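Side-chain contacts in 2-(acetamidomethylene)succinate hydrolase (Mesorhizobium loti, PDB 3KXP), which catalyses the last step of vitamin B6 breakdown, hydrolysing (E)-2-(acetamidomethylene)succinate to succinic semialdehyde, acetate, ammonia and carbon dioxide: residues Asp109-Glu112 with Thr113-Ala117; His141-Gly144 with Ala145-Val149; Ser232-Ala235 with Met236-Ala240; Leu268-Ala271 with Ala272-Ala275. One frame throughout, in Å; residues are numbered along the deposited sequence.

Contact 1 of 4, residues Asp109-Glu112 with Thr113-Ala117; sequences DKPE and TGYEA
The phenol of Tyr115 reaches back four residues along the chain to Pro111, so that Asp109-Glu112 and Thr113-Ala117 are tied together just before helix 117-131. Tyr115 OH gives its proton to Pro111 O at 2.7 Å, lying only 17° out of the carbonyl plane, and that oxygen sits at the ring edge, in the plane of the ring. With CG anti to its carbonyl carbon (chi1 -67°), the tyrosine swings back toward the proline. Here the packing is close: Pro111 CD lies 3.4 Å from Tyr115 OH, and Pro111 CG rests 3.9 Å from Tyr115 CZ. Proline suits the spot because its rigid ring places CG and CD beside the phenol, and its nitrogen has no hydrogen to give the hydroxyl. Gly114 allows the turn, because its positive phi of 88° would jam a beta carbon against the preceding carbonyl oxygen.

The solvent side belongs to Glu112, which extends its chain away from the tyrosine. Lys110 and Thr113 also face away from the phenol but have polar partners elsewhere: the lysine amine is held by the carbonyl oxygens of Ser108 and Gly106, the threonine hydroxyl by Gln238 of helix 233-242, a helix that also packs on the Tyr115 ring. A buried phenol thus spends its proton on a main-chain oxygen, which ties the loop to itself and probably steadies its shape, while exposed Glu112 takes little part.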
ATOM      1  N   ASP A 109      17.161  20.564  20.853  1.00 28.39           N
ATOM      2  CA  ASP A 109      18.021  20.296  21.998  1.00 29.80           C
ATOM      3  C   ASP A 109      18.939  19.127  21.688  1.00 29.81           C
ATOM      4  O   ASP A 109      18.607  18.260  20.881  1.00 29.36           O
ATOM      5  CB  ASP A 109      17.182  19.975  23.242  1.00 30.43           C
ATOM      6  CG  ASP A 109      16.579  21.213  23.874  1.00 30.98           C
ATOM      7  OD1 ASP A 109      16.891  22.332  23.404  1.00 28.34           O
ATOM      8  OD2 ASP A 109      15.805  21.067  24.845  1.00 31.18           O
ATOM      9  N   LYS A 110      20.095  19.109  22.336  1.00 29.77           N
ATOM     10  CA  LYS A 110      21.067  18.052  22.121  1.00 29.98           C
ATOM     11  C   LYS A 110      21.568  17.480  23.444  1.00 30.22           C
ATOM     12  O   LYS A 110      22.695  17.739  23.865  1.00 29.55           O
ATOM     13  CB  LYS A 110      22.219  18.602  21.286  1.00 29.77           C
ATOM     14  CG  LYS A 110      21.728  19.219  19.988  1.00 31.38           C
ATOM     15  CD  LYS A 110      22.850  19.738  19.133  1.00 31.30           C
ATOM     16  CE  LYS A 110      22.304  20.222  17.806  1.00 29.59           C
ATOM     17  NZ  LYS A 110      21.238  21.229  18.006  1.00 29.11           N
ATOM     18  N   PRO A 111      20.722  16.690  24.118  1.00 30.26           N
ATOM     19  CA  PRO A 111      21.088  16.084  25.399  1.00 29.64           C
ATOM     20  C   PRO A 111      22.389  15.301  25.334  1.00 31.04           C
ATOM     21  O   PRO A 111      22.838  14.907  24.260  1.00 29.59           O
ATOM     22  CB  PRO A 111      19.880  15.204  25.724  1.00 29.74           C
ATOM     23  CG  PRO A 111      19.283  14.912  24.372  1.00 29.72           C
ATOM     24  CD  PRO A 111      19.381  16.252  23.700  1.00 29.36           C
ATOM     25  N   GLU A 112      22.986  15.093  26.501  1.00 32.01           N
ATOM     26  CA  GLU A 112      24.245  14.377  26.629  1.00 34.04           C
ATOM     27  C   GLU A 112      24.075  12.913  26.226  1.00 33.85           C
ATOM     28  O   GLU A 112      25.025  12.279  25.756  1.00 35.12           O
ATOM     29  CB  GLU A 112      24.733  14.486  28.084  1.00 39.91           C
ATOM     30  CG  GLU A 112      26.148  13.996  28.357  1.00 46.32           C
ATOM     31  CD  GLU A 112      26.590  14.268  29.802  1.00 53.23           C
ATOM     32  OE1 GLU A 112      25.946  13.739  30.743  1.00 55.57           O
ATOM     33  OE2 GLU A 112      27.581  15.014  29.995  1.00 53.47           O
ATOM     34  N   THR A 113      22.871  12.375  26.409  1.00 31.03           N
ATOM     35  CA  THR A 113      22.608  10.985  26.051  1.00 30.27           C
ATOM     36  C   THR A 113      21.122  10.744  25.758  1.00 28.43           C
ATOM     37  O   THR A 113      20.331  11.684  25.707  1.00 27.79           O
ATOM     38  CB  THR A 113      23.071  10.022  27.180  1.00 31.61           C
ATOM     39  OG1 THR A 113      23.293   8.713  26.634  1.00 31.93           O
ATOM     40  CG2 THR A 113      22.014   9.935  28.290  1.00 28.90           C
ATOM     41  N   GLY A 114      20.755   9.481  25.564  1.00 28.36           N
ATOM     42  CA  GLY A 114      19.372   9.143  25.273  1.00 28.92           C
ATOM     43  C   GLY A 114      19.073   9.202  23.783  1.00 30.06           C
ATOM     44  O   GLY A 114      18.209   9.959  23.340  1.00 29.59           O
ATOM     45  N   TYR A 115      19.786   8.401  23.000  1.00 28.83           N
ATOM     46  CA  TYR A 115      19.576   8.396  21.564  1.00 28.81           C
ATOM     47  C   TYR A 115      19.175   7.034  21.017  1.00 30.19           C
ATOM     48  O   TYR A 115      19.571   6.664  19.916  1.00 30.32           O
ATOM     49  CB  TYR A 115      20.829   8.911  20.856  1.00 25.38           C
ATOM     50  CG  TYR A 115      21.076  10.369  21.133  1.00 24.16           C
ATOM     51  CD1 TYR A 115      21.859  10.776  22.214  1.00 23.83           C
ATOM     52  CD2 TYR A 115      20.476  11.352  20.346  1.00 24.78           C
ATOM     53  CE1 TYR A 115      22.040  12.138  22.501  1.00 23.55           C
ATOM     54  CE2 TYR A 115      20.641  12.707  20.621  1.00 22.47           C
ATOM     55  CZ  TYR A 115      21.429  13.096  21.697  1.00 22.13           C
ATOM     56  OH  TYR A 115      21.631  14.436  21.927  1.00 19.23           O
ATOM     57  N   GLU A 116      18.382   6.298  21.789  1.00 30.07           N
ATOM     58  CA  GLU A 116      17.921   4.988  21.370  1.00 30.93           C
ATOM     59  C   GLU A 116      16.547   5.141  20.746  1.00 31.13           C
ATOM     60  O   GLU A 116      15.966   6.225  20.777  1.00 31.88           O
ATOM     61  CB  GLU A 116      17.842   4.046  22.569  1.00 33.01           C
ATOM     62  CG  GLU A 116      19.175   3.808  23.246  1.00 38.64           C
ATOM     63  CD  GLU A 116      20.187   3.148  22.326  1.00 43.99           C
ATOM     64  OE1 GLU A 116      20.002   1.958  21.976  1.00 45.94           O
ATOM     65  OE2 GLU A 116      21.169   3.824  21.948  1.00 45.23           O
ATOM     66  N   ALA A 117      16.032   4.058  20.175  1.00 30.71           N
ATOM     67  CA  ALA A 117      14.715   4.076  19.544  1.00 31.48           C
ATOM     68  C   ALA A 117      13.659   4.702  20.452  1.00 31.24           C
ATOM     69  O   ALA A 117      12.981   5.657  20.062  1.00 29.89           O
ATOM     70  CB  ALA A 117      14.300   2.652  19.161  1.00 30.75           C
TER

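Contact 2 of 4, residues His141-Gly144 with Ala145-Val149; sequences HSLG and ARNSV
This is a buried, local contact within the first turns of helix 143-154, where Leu143 and Gly144 meet Arg146, Asn147 and Ser148 directly after strand 136-141. Arg146 N points at Ser142 O, nearly along the C=O axis, at 2.8 Å. Gly144 O is gripped twice: Ser148 N approaches at 2.8 Å, and Ser148 OG, 3.1 Å away, comes from above the carbonyl plane. The serine hydroxyl thereby finds a buried acceptor one turn back. On the neighbouring flank Leu143 CD1 touches Asn147 ND2 at 3.4 Å and Arg146 NH1 at 3.6 Å, its methyl set obliquely to the guanidinium. The two polar groups hold each other: Arg146 NH1 gives a 2.7 Å bond to Asn147 OD1 that lies in both the carbonyl and guanidinium planes, while Asn147 ND2 is taken up by Gln102. Small residues suit the tight start, Ala145 fitting its methyl against strand 159-165. Ser142, the inferred nucleophile, has strained backbone angles (phi 55°, psi -111°) and lies beside His294; with Leu143 it contributes to a chloride site. A serine in a sharp strand-to-helix turn, with Gly140 and Gly144 two residues away on either side (GxSxG), is the nucleophile elbow of the alpha/beta hydrolase fold.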
ATOM      1  N   HIS A 141      12.137   9.101   7.210  1.00 25.11           N
ATOM      2  CA  HIS A 141      13.197   8.597   6.355  1.00 24.63           C
ATOM      3  C   HIS A 141      14.317   8.019   7.194  1.00 24.17           C
ATOM      4  O   HIS A 141      14.901   8.723   8.015  1.00 23.54           O
ATOM      5  CB  HIS A 141      13.773   9.703   5.481  1.00 23.89           C
ATOM      6  CG  HIS A 141      14.902   9.242   4.614  1.00 26.31           C
ATOM      7  ND1 HIS A 141      15.950  10.061   4.251  1.00 25.81           N
ATOM      8  CD2 HIS A 141      15.152   8.037   4.048  1.00 25.15           C
ATOM      9  CE1 HIS A 141      16.798   9.379   3.502  1.00 28.09           C
ATOM     10  NE2 HIS A 141      16.339   8.148   3.364  1.00 26.98           N
ATOM     11  N   SER A 142      14.609   6.737   6.986  1.00 22.20           N
ATOM     12  CA  SER A 142      15.680   6.053   7.709  1.00 21.41           C
ATOM     13  C   SER A 142      15.503   6.177   9.234  1.00 22.77           C
ATOM     14  O   SER A 142      14.578   5.582   9.792  1.00 21.22           O
ATOM     15  CB  SER A 142      17.029   6.625   7.257  1.00 18.96           C
ATOM     16  OG  SER A 142      18.064   5.666   7.394  1.00 19.12           O
ATOM     17  N   LEU A 143      16.388   6.922   9.907  1.00 23.58           N
ATOM     18  CA  LEU A 143      16.275   7.137  11.357  1.00 21.87           C
ATOM     19  C   LEU A 143      14.836   7.538  11.674  1.00 23.17           C
ATOM     20  O   LEU A 143      14.228   7.018  12.609  1.00 21.81           O
ATOM     21  CB  LEU A 143      17.208   8.267  11.826  1.00 22.03           C
ATOM     22  CG  LEU A 143      16.925   8.885  13.214  1.00 19.49           C
ATOM     23  CD1 LEU A 143      17.108   7.854  14.309  1.00 18.99           C
ATOM     24  CD2 LEU A 143      17.863  10.041  13.462  1.00 19.76           C
ATOM     25  N   GLY A 144      14.304   8.478  10.894  1.00 23.57           N
ATOM     26  CA  GLY A 144      12.934   8.917  11.094  1.00 24.79           C
ATOM     27  C   GLY A 144      11.947   7.768  10.924  1.00 26.03           C
ATOM     28  O   GLY A 144      11.010   7.631  11.711  1.00 25.77           O
ATOM     29  N   ALA A 145      12.154   6.942   9.896  1.00 25.30           N
ATOM     30  CA  ALA A 145      11.271   5.803   9.642  1.00 25.22           C
ATOM     31  C   ALA A 145      11.311   4.830  10.819  1.00 23.79           C
ATOM     32  O   ALA A 145      10.272   4.388  11.306  1.00 26.84           O
ATOM     33  CB  ALA A 145      11.680   5.084   8.347  1.00 25.34           C
ATOM     34  N   ARG A 146      12.510   4.495  11.271  1.00 22.73           N
ATOM     35  CA  ARG A 146      12.658   3.594  12.405  1.00 22.89           C
ATOM     36  C   ARG A 146      11.932   4.186  13.621  1.00 23.25           C
ATOM     37  O   ARG A 146      11.219   3.487  14.332  1.00 21.24           O
ATOM     38  CB  ARG A 146      14.142   3.383  12.710  1.00 20.98           C
ATOM     39  CG  ARG A 146      14.403   2.547  13.945  1.00 22.73           C
ATOM     40  CD  ARG A 146      14.512   3.427  15.179  1.00 24.17           C
ATOM     41  NE  ARG A 146      15.733   3.082  15.880  1.00 28.03           N
ATOM     42  CZ  ARG A 146      16.505   3.941  16.529  1.00 29.15           C
ATOM     43  NH1 ARG A 146      16.191   5.229  16.583  1.00 26.77           N
ATOM     44  NH2 ARG A 146      17.614   3.502  17.103  1.00 31.91           N
ATOM     45  N   ASN A 147      12.102   5.487  13.835  1.00 23.03           N
ATOM     46  CA  ASN A 147      11.461   6.154  14.951  1.00 24.32           C
ATOM     47  C   ASN A 147       9.944   6.132  14.841  1.00 25.16           C
ATOM     48  O   ASN A 147       9.256   5.836  15.820  1.00 25.79           O
ATOM     49  CB  ASN A 147      11.946   7.606  15.068  1.00 25.29           C
ATOM     50  CG  ASN A 147      13.414   7.697  15.449  1.00 26.34           C
ATOM     51  OD1 ASN A 147      13.987   6.734  15.958  1.00 26.22           O
ATOM     52  ND2 ASN A 147      14.027   8.859  15.219  1.00 24.50           N
ATOM     53  N   SER A 148       9.418   6.436  13.656  1.00 23.67           N
ATOM     54  CA  SER A 148       7.973   6.457  13.468  1.00 22.71           C
ATOM     55  C   SER A 148       7.298   5.108  13.701  1.00 23.51           C
ATOM     56  O   SER A 148       6.261   5.042  14.357  1.00 26.02           O
ATOM     57  CB  SER A 148       7.624   6.967  12.075  1.00 21.45           C
ATOM     58  OG  SER A 148       7.966   8.330  11.945  1.00 24.98           O
ATOM     59  N   VAL A 149       7.871   4.032  13.174  1.00 23.29           N
ATOM     60  CA  VAL A 149       7.268   2.718  13.359  1.00 22.71           C
ATOM     61  C   VAL A 149       7.312   2.312  14.836  1.00 25.17           C
ATOM     62  O   VAL A 149       6.375   1.687  15.338  1.00 25.30           O
ATOM     63  CB  VAL A 149       7.967   1.657  12.491  1.00 20.89           C
ATOM     64  CG1 VAL A 149       7.331   0.285  12.719  1.00 17.49           C
ATOM     65  CG2 VAL A 149       7.864   2.052  11.016  1.00 19.47           C
TER

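Contact 3 of 4, residues Ser232-Ala235 with Met236-Ala240; sequences SSAA and MAQTA
Thr239 and Ala235 meet one turn apart in helix 233-242, the threonine hydroxyl folding back onto the alanine carbonyl. Thr239 OG1 donates to Ala235 O at 2.7 Å, while Thr239 N reaches the same oxygen from the opposite face of its plane at 2.8 Å. The hydroxyl can do so because OG1 stands anti to its own carbonyl carbon (chi1 -63°), beside the backbone N. It is bonded to Tyr120 OH as well. A valine here would remove the hydroxyl and would probably leave Ala235 O with one donor fewer and Tyr120 OH without this mate. Gln238 NE2 adds only a weak bond to Ala234 O, at 3.3 Å, the main partners of its amide being in the loop at Glu112 and Thr113. At the helix start Ser232 is the N-cap: Ser232 OG accepts from Ala235 N at 3.1 Å, serine being short enough to turn back on a first-turn amide.

The main-chain bonds are those of a regular alpha-helix, such as Met236 N to Ser232 O at 3.0 Å.

Apolar contact falls to Met236, present as selenomethionine. Its chain bends at chi2 and chi3, bringing Met236 CE to 3.4 Å from Ala235 CB, tighter than usual for two carbons. Beyond this, Met236 packs against His105 and Asn184. The small Ala235 admits Tyr115 from the loop ahead of helix 117-131, the helix that supplies Tyr120.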
ATOM      1  N   SER A 232      25.059  17.462  16.619  1.00 28.02           N
ATOM      2  CA  SER A 232      26.096  17.183  17.604  1.00 28.09           C
ATOM      3  C   SER A 232      26.799  15.875  17.240  1.00 28.95           C
ATOM      4  O   SER A 232      26.132  14.869  16.978  1.00 28.71           O
ATOM      5  CB  SER A 232      25.471  17.048  18.993  1.00 27.58           C
ATOM      6  OG  SER A 232      26.209  16.133  19.783  1.00 25.92           O
ATOM      7  N   SER A 233      28.132  15.879  17.235  1.00 27.98           N
ATOM      8  CA  SER A 233      28.886  14.675  16.889  1.00 27.43           C
ATOM      9  C   SER A 233      28.643  13.526  17.875  1.00 26.95           C
ATOM     10  O   SER A 233      28.530  12.370  17.475  1.00 24.07           O
ATOM     11  CB  SER A 233      30.392  14.981  16.797  1.00 29.50           C
ATOM     12  OG  SER A 233      30.948  15.297  18.061  1.00 30.46           O
ATOM     13  N   ALA A 234      28.557  13.840  19.162  1.00 26.68           N
ATOM     14  CA  ALA A 234      28.315  12.805  20.162  1.00 25.84           C
ATOM     15  C   ALA A 234      26.929  12.208  19.943  1.00 25.38           C
ATOM     16  O   ALA A 234      26.746  10.997  20.071  1.00 24.70           O
ATOM     17  CB  ALA A 234      28.419  13.384  21.570  1.00 23.82           C
ATOM     18  N   ALA A 235      25.959  13.061  19.618  1.00 24.41           N
ATOM     19  CA  ALA A 235      24.585  12.615  19.373  1.00 26.13           C
ATOM     20  C   ALA A 235      24.552  11.639  18.186  1.00 27.20           C
ATOM     21  O   ALA A 235      23.857  10.616  18.224  1.00 26.00           O
ATOM     22  CB  ALA A 235      23.667  13.828  19.093  1.00 23.07           C
HETATM   23  N   MSE A 236      25.310  11.963  17.140  1.00 27.12           N
HETATM   24  CA  MSE A 236      25.386  11.115  15.951  1.00 29.32           C
HETATM   25  C   MSE A 236      25.970   9.739  16.267  1.00 28.11           C
HETATM   26  O   MSE A 236      25.404   8.715  15.886  1.00 27.69           O
HETATM   27  CB  MSE A 236      26.245  11.779  14.869  1.00 33.30           C
HETATM   28  CG  MSE A 236      25.724  13.116  14.400  1.00 42.79           C
HETATM   29 SE   MSE A 236      23.829  13.042  14.005  1.00 59.70          SE
HETATM   30  CE  MSE A 236      23.120  13.690  15.696  1.00 53.17           C
ATOM     31  N   ALA A 237      27.109   9.729  16.956  1.00 26.07           N
ATOM     32  CA  ALA A 237      27.782   8.487  17.313  1.00 25.56           C
ATOM     33  C   ALA A 237      26.853   7.589  18.112  1.00 24.36           C
ATOM     34  O   ALA A 237      26.784   6.389  17.875  1.00 23.32           O
ATOM     35  CB  ALA A 237      29.054   8.780  18.116  1.00 23.10           C
ATOM     36  N   GLN A 238      26.130   8.176  19.057  1.00 24.51           N
ATOM     37  CA  GLN A 238      25.211   7.396  19.873  1.00 26.98           C
ATOM     38  C   GLN A 238      24.001   6.945  19.067  1.00 25.61           C
ATOM     39  O   GLN A 238      23.519   5.826  19.244  1.00 26.19           O
ATOM     40  CB  GLN A 238      24.756   8.208  21.085  1.00 27.90           C
ATOM     41  CG  GLN A 238      25.890   8.544  22.034  1.00 30.41           C
ATOM     42  CD  GLN A 238      25.430   9.365  23.211  1.00 32.15           C
ATOM     43  OE1 GLN A 238      24.662   8.891  24.055  1.00 34.37           O
ATOM     44  NE2 GLN A 238      25.887  10.611  23.275  1.00 31.00           N
ATOM     45  N   THR A 239      23.512   7.815  18.187  1.00 23.81           N
ATOM     46  CA  THR A 239      22.363   7.478  17.353  1.00 24.62           C
ATOM     47  C   THR A 239      22.710   6.336  16.397  1.00 26.03           C
ATOM     48  O   THR A 239      21.937   5.389  16.252  1.00 22.97           O
ATOM     49  CB  THR A 239      21.909   8.679  16.535  1.00 22.85           C
ATOM     50  OG1 THR A 239      21.474   9.710  17.424  1.00 27.94           O
ATOM     51  CG2 THR A 239      20.771   8.296  15.620  1.00 20.26           C
ATOM     52  N   ALA A 240      23.878   6.430  15.762  1.00 26.41           N
ATOM     53  CA  ALA A 240      24.335   5.403  14.832  1.00 28.80           C
ATOM     54  C   ALA A 240      24.325   4.018  15.484  1.00 30.18           C
ATOM     55  O   ALA A 240      23.723   3.092  14.944  1.00 30.82           O
ATOM     56  CB  ALA A 240      25.740   5.732  14.316  1.00 27.45           C
TER

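Contact 4 of 4, residues Leu268-Ala271 with Ala272-Ala275; sequences LVSA and AALA
Ser270 is the N-cap of helix 271-280, its side chain accepting from the amide of Ala273; the helix is part of the alpha/beta hydrolase fold, between strands 258-263 and 286-289. The capping bond, Ala273 N to Ser270 OG, is 2.9 Å long, with an N-H...O angle of 158°. The hydroxyl gets there because OG lies between the backbone N and the carbonyl carbon (chi1 76°), turned toward the Ala273 amide. Alanine suits the turn, since its small methyl can sit with Ala273 CB 3.4 Å from Ser270 OG without crowding the capping bond, where a branched side chain would probably be tighter. Two ordinary helical bonds follow, Leu274 N to Ser270 O at 3.1 Å and Ala275 N to Ala271 O at 3.0 Å. Replacing Ser270 with a valine would probably leave the Ala273 amide without its capping acceptor and let the helix start fray.

Farther out, Glu172 makes a weak hydrogen bond to the Ser270 hydroxyl; its carboxylate is likely to suit the positive end of the helix dipole. The loop leading in is held by its backbone: Ser266 OG is bonded to the amides of Leu268 and Val269, and Arg262 to Val269 O. Within the helix, Leu274 turns its branched end from the cap against strands 258-263 and 286-289, at Ile260, Arg262, Val286 and Val288. Ala271, Ala272 and Ala275 lie on the exposed side. Leu268 touches His294, an inferred active-site residue. On the helix side, Val269 meets its neighbour methyl to methyl, Val269 CG1 standing 4.3 Å from Ala273 CB.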
ATOM      1  N   LEU A 268      21.460   0.627   2.300  1.00 26.70           N
ATOM      2  CA  LEU A 268      21.130   0.409   3.707  1.00 25.76           C
ATOM      3  C   LEU A 268      20.135  -0.748   3.815  1.00 26.61           C
ATOM      4  O   LEU A 268      20.381  -1.718   4.529  1.00 27.50           O
ATOM      5  CB  LEU A 268      20.522   1.674   4.318  1.00 25.46           C
ATOM      6  CG  LEU A 268      20.594   1.924   5.837  1.00 28.79           C
ATOM      7  CD1 LEU A 268      19.197   2.204   6.352  1.00 25.93           C
ATOM      8  CD2 LEU A 268      21.217   0.754   6.575  1.00 25.00           C
ATOM      9  N   VAL A 269      19.019  -0.646   3.099  1.00 25.98           N
ATOM     10  CA  VAL A 269      18.009  -1.701   3.116  1.00 25.58           C
ATOM     11  C   VAL A 269      18.136  -2.523   1.837  1.00 26.97           C
ATOM     12  O   VAL A 269      17.801  -2.056   0.748  1.00 27.62           O
ATOM     13  CB  VAL A 269      16.573  -1.120   3.209  1.00 25.49           C
ATOM     14  CG1 VAL A 269      15.540  -2.230   3.069  1.00 21.73           C
ATOM     15  CG2 VAL A 269      16.388  -0.405   4.541  1.00 24.74           C
ATOM     16  N   SER A 270      18.632  -3.749   1.982  1.00 25.90           N
ATOM     17  CA  SER A 270      18.823  -4.649   0.857  1.00 22.80           C
ATOM     18  C   SER A 270      17.507  -5.293   0.460  1.00 21.87           C
ATOM     19  O   SER A 270      16.544  -5.279   1.226  1.00 21.06           O
ATOM     20  CB  SER A 270      19.792  -5.759   1.240  1.00 23.12           C
ATOM     21  OG  SER A 270      19.137  -6.698   2.076  1.00 24.23           O
ATOM     22  N   ALA A 271      17.480  -5.875  -0.734  1.00 18.46           N
ATOM     23  CA  ALA A 271      16.286  -6.554  -1.216  1.00 21.11           C
ATOM     24  C   ALA A 271      15.974  -7.753  -0.310  1.00 20.72           C
ATOM     25  O   ALA A 271      14.813  -8.087  -0.081  1.00 22.02           O
ATOM     26  CB  ALA A 271      16.498  -7.022  -2.640  1.00 19.30           C
ATOM     27  N   ALA A 272      17.016  -8.397   0.199  1.00 20.64           N
ATOM     28  CA  ALA A 272      16.845  -9.547   1.082  1.00 21.74           C
ATOM     29  C   ALA A 272      16.191  -9.087   2.386  1.00 21.75           C
ATOM     30  O   ALA A 272      15.309  -9.764   2.921  1.00 23.41           O
ATOM     31  CB  ALA A 272      18.205 -10.203   1.366  1.00 18.31           C
ATOM     32  N   ALA A 273      16.617  -7.932   2.888  1.00 21.11           N
ATOM     33  CA  ALA A 273      16.047  -7.386   4.117  1.00 22.42           C
ATOM     34  C   ALA A 273      14.557  -7.090   3.943  1.00 22.13           C
ATOM     35  O   ALA A 273      13.753  -7.414   4.818  1.00 24.23           O
ATOM     36  CB  ALA A 273      16.789  -6.116   4.528  1.00 21.84           C
ATOM     37  N   LEU A 274      14.181  -6.485   2.817  1.00 21.06           N
ATOM     38  CA  LEU A 274      12.774  -6.176   2.576  1.00 19.60           C
ATOM     39  C   LEU A 274      11.962  -7.452   2.449  1.00 21.12           C
ATOM     40  O   LEU A 274      10.822  -7.514   2.906  1.00 22.07           O
ATOM     41  CB  LEU A 274      12.586  -5.344   1.303  1.00 18.25           C
ATOM     42  CG  LEU A 274      11.104  -5.088   0.950  1.00 17.18           C
ATOM     43  CD1 LEU A 274      10.441  -4.251   2.048  1.00 11.82           C
ATOM     44  CD2 LEU A 274      10.986  -4.375  -0.389  1.00 11.60           C
ATOM     45  N   ALA A 275      12.549  -8.473   1.827  1.00 21.33           N
ATOM     46  CA  ALA A 275      11.857  -9.748   1.655  1.00 22.05           C
ATOM     47  C   ALA A 275      11.514 -10.384   3.005  1.00 22.45           C
ATOM     48  O   ALA A 275      10.415 -10.904   3.192  1.00 23.29           O
ATOM     49  CB  ALA A 275      12.712 -10.702   0.824  1.00 20.41           C
TER

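Contact 2 is the core of the set, wholly buried near the chain's centre, whereas contact 1 lies at the surface and contacts 3 and 4 are partly buried. All four reach a helix start, but contact 1 is chiefly the loop leading into one. The others differ in their caps: contacts 3 and 4 have serine caps that bond an amide, while the N-cap serine of contact 2 makes no such bond. Contacts 1 and 3 share one interface, the loop lying against helix 233-242. Contact 2 connects the rest: Arg146 packs on Ala117, Leu143 on Thr239, and Ser142 on Leu268. Contacts 1 and 4 are far apart, their nearest atoms about 14 Å from each other.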